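Local coordinates for acyl-CoA dehydrogenase (Bacillus subtilis, PDB 5LNX), which catalyses the FAD-dependent dehydrogenation of 2,3-saturated acyl-CoA thioesters to their 2,3-dehydroacyl-CoA counterparts, passing the electrons to an acceptor, at residues 254-257 / 258-262; 277-280 / 281-285. All blocks are in the same frame, centred on the assembly; numbering follows the deposited sequence.

Contact 1: residues 254-257 / 258-262; sequences AALE and HAVDY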
loop_
_atom_site.group_PDB
_atom_site.type_symbol
_atom_site.label_atom_id
_atom_site.label_comp_id
_atom_site.label_asym_id
_atom_site.label_seq_id
_atom_site.Cartn_x
_atom_site.Cartn_y
_atom_site.Cartn_z
ATOM N N ALA D 254 -16.271 2.989 -13.684
ATOM C CA ALA D 254 -16.864 1.771 -14.257
ATOM C C ALA D 254 -16.600 0.584 -13.344
ATOM O O ALA D 254 -17.501 -0.211 -13.056
ATOM C CB ALA D 254 -16.294 1.504 -15.645
ATOM N N ALA D 255 -15.362 0.439 -12.913
ATOM C CA ALA D 255 -15.037 -0.646 -11.960
ATOM C C ALA D 255 -15.948 -0.581 -10.729
ATOM O O ALA D 255 -16.462 -1.589 -10.272
ATOM C CB ALA D 255 -13.583 -0.567 -11.523
ATOM N N LEU D 256 -16.100 0.629 -10.188
ATOM C CA LEU D 256 -16.852 0.841 -8.969
ATOM C C LEU D 256 -18.346 0.506 -9.142
ATOM O O LEU D 256 -18.903 -0.325 -8.425
ATOM C CB LEU D 256 -16.694 2.289 -8.527
ATOM C CG LEU D 256 -17.594 2.719 -7.369
ATOM C CD1 LEU D 256 -17.184 1.997 -6.085
ATOM C CD2 LEU D 256 -17.532 4.229 -7.198
ATOM N N GLU D 257 -18.960 1.155 -10.117
ATOM C CA GLU D 257 -20.384 1.009 -10.369
ATOM C C GLU D 257 -20.758 -0.459 -10.630
ATOM O O GLU D 257 -21.707 -0.988 -10.020
ATOM C CB GLU D 257 -20.817 1.938 -11.494
ATOM C CG GLU D 257 -20.547 3.406 -11.064
ATOM C CD GLU D 257 -21.664 4.108 -10.303
ATOM O OE1 GLU D 257 -22.732 4.326 -10.887
ATOM O OE2 GLU D 257 -21.447 4.577 -9.161
ATOM N N HIS D 258 -19.972 -1.129 -11.463
ATOM C CA HIS D 258 -20.184 -2.543 -11.717
ATOM C C HIS D 258 -20.046 -3.334 -10.424
ATOM O O HIS D 258 -20.880 -4.208 -10.114
ATOM C CB HIS D 258 -19.185 -3.084 -12.738
ATOM C CG HIS D 258 -19.529 -2.771 -14.157
ATOM N ND1 HIS D 258 -19.082 -1.637 -14.799
ATOM C CD2 HIS D 258 -20.265 -3.452 -15.065
ATOM C CE1 HIS D 258 -19.532 -1.633 -16.042
ATOM N NE2 HIS D 258 -20.247 -2.726 -16.230
ATOM N N ALA D 259 -18.991 -3.016 -9.671
ATOM C CA ALA D 259 -18.668 -3.732 -8.431
ATOM C C ALA D 259 -19.763 -3.606 -7.349
ATOM O O ALA D 259 -19.988 -4.533 -6.580
ATOM C CB ALA D 259 -17.344 -3.246 -7.872
ATOM N N VAL D 260 -20.413 -2.450 -7.302
ATOM C CA VAL D 260 -21.437 -2.161 -6.303
ATOM C C VAL D 260 -22.686 -2.997 -6.596
ATOM O O VAL D 260 -23.128 -3.810 -5.778
ATOM C CB VAL D 260 -21.812 -0.664 -6.293
ATOM C CG1 VAL D 260 -23.080 -0.423 -5.474
ATOM C CG2 VAL D 260 -20.667 0.167 -5.743
ATOM N N ASP D 261 -23.240 -2.756 -7.772
ATOM C CA ASP D 261 -24.337 -3.507 -8.368
ATOM C C ASP D 261 -24.157 -5.031 -8.209
ATOM O O ASP D 261 -25.054 -5.748 -7.734
ATOM C CB ASP D 261 -24.400 -3.084 -9.886
ATOM C CG ASP D 261 -25.352 -3.935 -10.710
ATOM O OD1 ASP D 261 -25.007 -5.106 -10.772
ATOM O OD2 ASP D 261 -26.367 -3.493 -11.342
ATOM N N TYR D 262 -23.023 -5.553 -8.629
ATOM C CA TYR D 262 -22.815 -7.020 -8.514
ATOM C C TYR D 262 -22.841 -7.464 -7.051
ATOM O O TYR D 262 -23.379 -8.519 -6.731
ATOM C CB TYR D 262 -21.512 -7.483 -9.154
ATOM C CG TYR D 262 -21.305 -8.976 -9.096
ATOM C CD1 TYR D 262 -21.833 -9.833 -10.076
ATOM C CD2 TYR D 262 -20.566 -9.543 -8.064
ATOM C CE1 TYR D 262 -21.643 -11.208 -10.009
ATOM C CE2 TYR D 262 -20.388 -10.919 -7.974
ATOM C CZ TYR D 262 -20.919 -11.746 -8.955
ATOM O OH TYR D 262 -20.674 -13.109 -8.871
#
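Two donors of H258 converge on the carbonyl oxygen of A254, one helical turn earlier. The backbone N of H258 makes the regular i to i+4 hydrogen bond to A254 O at 3.1 Å. Its ring nitrogen ND1 reaches the same A254 O at 2.8 Å. The two come from opposite faces of the carbonyl plane, ND1 standing above it, yet the oxygen lies almost exactly in the plane of the imidazole. With CG beside the backbone N (chi1 -79°), the ring folds back along the helix and presents its ND1 edge to that oxygen. A leucine in place of H258 would probably leave A254 O with the backbone N as its one donor from this turn. The helical ladder continues with A259 N to A255 O, V260 N to L256 O (2.8 Å) and D261 N to E257 O. Between the side chains of this stretch, L256 and V260 make an apolar contact: they lie side by side, CD1 of L256 3.9 Å from CG2 of V260. Within helix 229-265, this stretch sets A255, L256 and A259 against helix 277-305 and A255 and A259 against helix 332-336, whereas V260 packs on L375 of a second subunit. At its C-terminal end the Y262 ring stacks on Y336 of helix 332-336.

Contact 2: residues 277-280 / 281-285; sequences QGIS and FKLAD. With FAD (flavin-adenine dinucleotide), chain L.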
loop_
_atom_site.group_PDB
_atom_site.type_symbol
_atom_site.label_atom_id
_atom_site.label_comp_id
_atom_site.label_asym_id
_atom_site.label_seq_id
_atom_site.Cartn_x
_atom_site.Cartn_y
_atom_site.Cartn_z
ATOM N N GLN D 277 -17.634 -6.613 5.340
ATOM C CA GLN D 277 -16.730 -5.472 5.399
ATOM C C GLN D 277 -15.462 -5.690 4.549
ATOM O O GLN D 277 -14.927 -4.773 3.963
ATOM C CB GLN D 277 -16.385 -5.164 6.854
ATOM C CG GLN D 277 -17.420 -4.300 7.543
ATOM C CD GLN D 277 -17.010 -3.895 8.945
ATOM O OE1 GLN D 277 -16.088 -4.478 9.537
ATOM N NE2 GLN D 277 -17.771 -2.982 9.535
ATOM N N GLY D 278 -15.009 -6.930 4.472
ATOM C CA GLY D 278 -13.967 -7.308 3.518
ATOM C C GLY D 278 -14.263 -6.719 2.143
ATOM O O GLY D 278 -13.350 -6.239 1.455
ATOM N N ILE D 279 -15.540 -6.735 1.762
ATOM C CA ILE D 279 -15.977 -6.314 0.418
ATOM C C ILE D 279 -16.375 -4.848 0.416
ATOM O O ILE D 279 -15.769 -4.037 -0.273
ATOM C CB ILE D 279 -17.132 -7.189 -0.106
ATOM C CG1 ILE D 279 -16.644 -8.600 -0.428
ATOM C CG2 ILE D 279 -17.784 -6.587 -1.333
ATOM C CD1 ILE D 279 -15.495 -8.663 -1.414
ATOM N N SER D 280 -17.350 -4.493 1.245
ATOM C CA SER D 280 -17.810 -3.088 1.329
ATOM C C SER D 280 -16.673 -2.067 1.472
ATOM O O SER D 280 -16.697 -1.037 0.820
ATOM C CB SER D 280 -18.846 -2.883 2.444
ATOM O OG SER D 280 -18.309 -3.257 3.679
ATOM N N PHE D 281 -15.688 -2.360 2.304
ATOM C CA PHE D 281 -14.548 -1.443 2.544
ATOM C C PHE D 281 -13.688 -1.136 1.299
ATOM O O PHE D 281 -13.190 -0.017 1.155
ATOM C CB PHE D 281 -13.621 -1.980 3.648
ATOM C CG PHE D 281 -14.070 -1.642 5.050
ATOM C CD1 PHE D 281 -15.418 -1.523 5.367
ATOM C CD2 PHE D 281 -13.134 -1.484 6.069
ATOM C CE1 PHE D 281 -15.815 -1.229 6.666
ATOM C CE2 PHE D 281 -13.525 -1.193 7.376
ATOM C CZ PHE D 281 -14.870 -1.072 7.674
ATOM N N LYS D 282 -13.512 -2.141 0.440
ATOM C CA LYS D 282 -12.972 -1.966 -0.911
ATOM C C LYS D 282 -13.779 -0.983 -1.758
ATOM O O LYS D 282 -13.224 -0.168 -2.520
ATOM C CB LYS D 282 -12.969 -3.283 -1.671
ATOM C CG LYS D 282 -11.953 -4.298 -1.173
ATOM C CD LYS D 282 -11.936 -5.514 -2.077
ATOM C CE LYS D 282 -11.134 -6.650 -1.472
ATOM N NZ LYS D 282 -9.709 -6.286 -1.206
ATOM N N LEU D 283 -15.084 -1.084 -1.648
ATOM C CA LEU D 283 -15.986 -0.290 -2.460
ATOM C C LEU D 283 -15.842 1.159 -2.061
ATOM O O LEU D 283 -15.902 2.075 -2.904
ATOM C CB LEU D 283 -17.454 -0.759 -2.258
ATOM C CG LEU D 283 -17.804 -2.148 -2.819
ATOM C CD1 LEU D 283 -19.212 -2.548 -2.432
ATOM C CD2 LEU D 283 -17.679 -2.181 -4.334
ATOM N N ALA D 284 -15.690 1.349 -0.745
ATOM C CA ALA D 284 -15.616 2.686 -0.130
ATOM C C ALA D 284 -14.292 3.346 -0.490
ATOM O O ALA D 284 -14.235 4.498 -0.914
ATOM C CB ALA D 284 -15.749 2.581 1.367
ATOM N N ASP D 285 -13.240 2.582 -0.332
ATOM C CA ASP D 285 -11.923 2.961 -0.797
ATOM C C ASP D 285 -11.940 3.352 -2.277
ATOM O O ASP D 285 -11.356 4.367 -2.660
ATOM C CB ASP D 285 -10.945 1.814 -0.545
ATOM C CG ASP D 285 -10.572 1.688 0.916
ATOM O OD1 ASP D 285 -10.903 2.614 1.710
ATOM O OD2 ASP D 285 -9.961 0.677 1.288
HETATM P PA FAD L . -13.804 1.489 19.779
HETATM O O1A FAD L . -14.057 0.184 20.536
HETATM O O2A FAD L . -14.903 2.294 19.069
HETATM O O5B FAD L . -12.751 1.213 18.590
HETATM C C5B FAD L . -11.861 0.139 18.542
HETATM C C4B FAD L . -11.803 -0.283 17.078
HETATM O O4B FAD L . -13.088 -0.703 16.707
HETATM C C3B FAD L . -11.473 0.810 16.080
HETATM O O3B FAD L . -10.284 0.441 15.386
HETATM C C2B FAD L . -12.655 0.904 15.123
HETATM O O2B FAD L . -12.122 0.915 13.815
HETATM C C1B FAD L . -13.371 -0.378 15.385
HETATM N N9A FAD L . -14.835 -0.505 15.272
HETATM C C8A FAD L . -15.771 -0.488 16.268
HETATM N N7A FAD L . -17.007 -0.731 15.751
HETATM C C5A FAD L . -16.849 -1.013 14.429
HETATM C C6A FAD L . -17.689 -1.413 13.271
HETATM N N6A FAD L . -19.020 -1.553 13.370
HETATM N N1A FAD L . -17.091 -1.551 12.061
HETATM C C2A FAD L . -15.763 -1.399 11.882
HETATM N N3A FAD L . -14.936 -1.060 12.888
HETATM C C4A FAD L . -15.407 -0.854 14.133
HETATM N N1 FAD L . -15.088 11.692 21.787
HETATM C C2 FAD L . -16.003 12.679 21.995
HETATM O O2 FAD L . -17.210 12.333 21.933
HETATM N N3 FAD L . -15.639 13.975 22.201
HETATM C C4 FAD L . -14.350 14.357 22.214
HETATM O O4 FAD L . -13.946 15.533 22.399
HETATM C C4X FAD L . -13.338 13.333 22.071
HETATM N N5 FAD L . -12.053 13.690 22.065
HETATM C C5X FAD L . -11.097 12.766 21.916
HETATM C C6 FAD L . -9.792 13.207 22.024
HETATM C C7 FAD L . -8.767 12.302 21.891
HETATM C C7M FAD L . -7.364 12.829 21.962
HETATM C C8 FAD L . -9.079 10.876 21.675
HETATM C C8M FAD L . -7.979 9.864 21.501
HETATM C C9 FAD L . -10.393 10.444 21.619
HETATM C C9A FAD L . -11.440 11.336 21.738
HETATM N N10 FAD L . -12.817 10.939 21.673
HETATM C C10 FAD L . -13.769 11.947 21.846
HETATM C "C1'" FAD L . -13.312 9.538 21.511
HETATM C "C2'" FAD L . -13.425 8.986 20.086
HETATM O "O2'" FAD L . -14.488 9.623 19.384
HETATM C "C3'" FAD L . -13.669 7.480 20.161
HETATM O "O3'" FAD L . -12.561 7.019 20.948
HETATM C "C4'" FAD L . -13.698 6.667 18.869
HETATM O "O4'" FAD L . -14.956 6.637 18.243
HETATM C "C5'" FAD L . -13.394 5.189 19.083
HETATM O "O5'" FAD L . -14.164 4.646 20.157
HETATM P P FAD L . -13.492 3.766 21.331
HETATM O O1P FAD L . -12.362 4.663 21.812
HETATM O O2P FAD L . -14.656 3.317 22.257
HETATM O O3P FAD L . -12.915 2.421 20.752
#
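Q277 and F281 both carry CG beside the backbone N (chi1 -84° in each), which sends the two side chains off the helix in the same direction, one turn apart. The glutamine chain then runs extended beyond CG. Its CB stands over one face of the F281 ring, toward the rim, in a CH-pi contact 4.3 Å from the ring centroid, and CG of Q277 closes to 3.6 Å from CE1 of F281. The amide is turned 38° from the ring plane. It delivers NE2 of Q277 to N1A of the FAD adenine at 3.0 Å, a hydrogen bond with an angle of 157°, and C2A of the same base lies at the edge of the F281 ring. Behind this pair F281 N to Q277 O (3.0 Å) closes the first turn of the helix, and A284 N to S280 O (3.0 Å) continues the ladder. I279 and L283 meet loosely through CG2 and CD1, 4.4 Å apart, and I279 also lines the pocket of another FAD. S280 OG turns back to a weak hydrogen bond with N276 O. Across the subunit boundary, OE1 of Q277 accepts from G278 N of a third subunit. Both ends of the Q277 amide are therefore engaged, which fixes its flip, consistent with the adenine site and the subunit interface sharing this one side chain.

Overall arrangement
Contact 1 comes first along the chain, near the end of helix 229-265; contact 2 opens helix 277-305, after the short strands 267-268 and 271-272. Both belong to the C-terminal acyl-CoA dehydrogenase domain, with centres about 12 Å apart. The two helices pack directly here: CD1 of L256 lies 3.4 Å from O of L283, and CD2 of L283 lies 3.7 Å from CB of A259. L283 thus joins the two contacts, and L375 of the second subunit packs on both V260 and L283. Contact 2 reaches two FAD molecules, one through Q277 and another through I279, and touches three other subunits, so this corner of the C-terminal domain lies where FAD and several subunits meet.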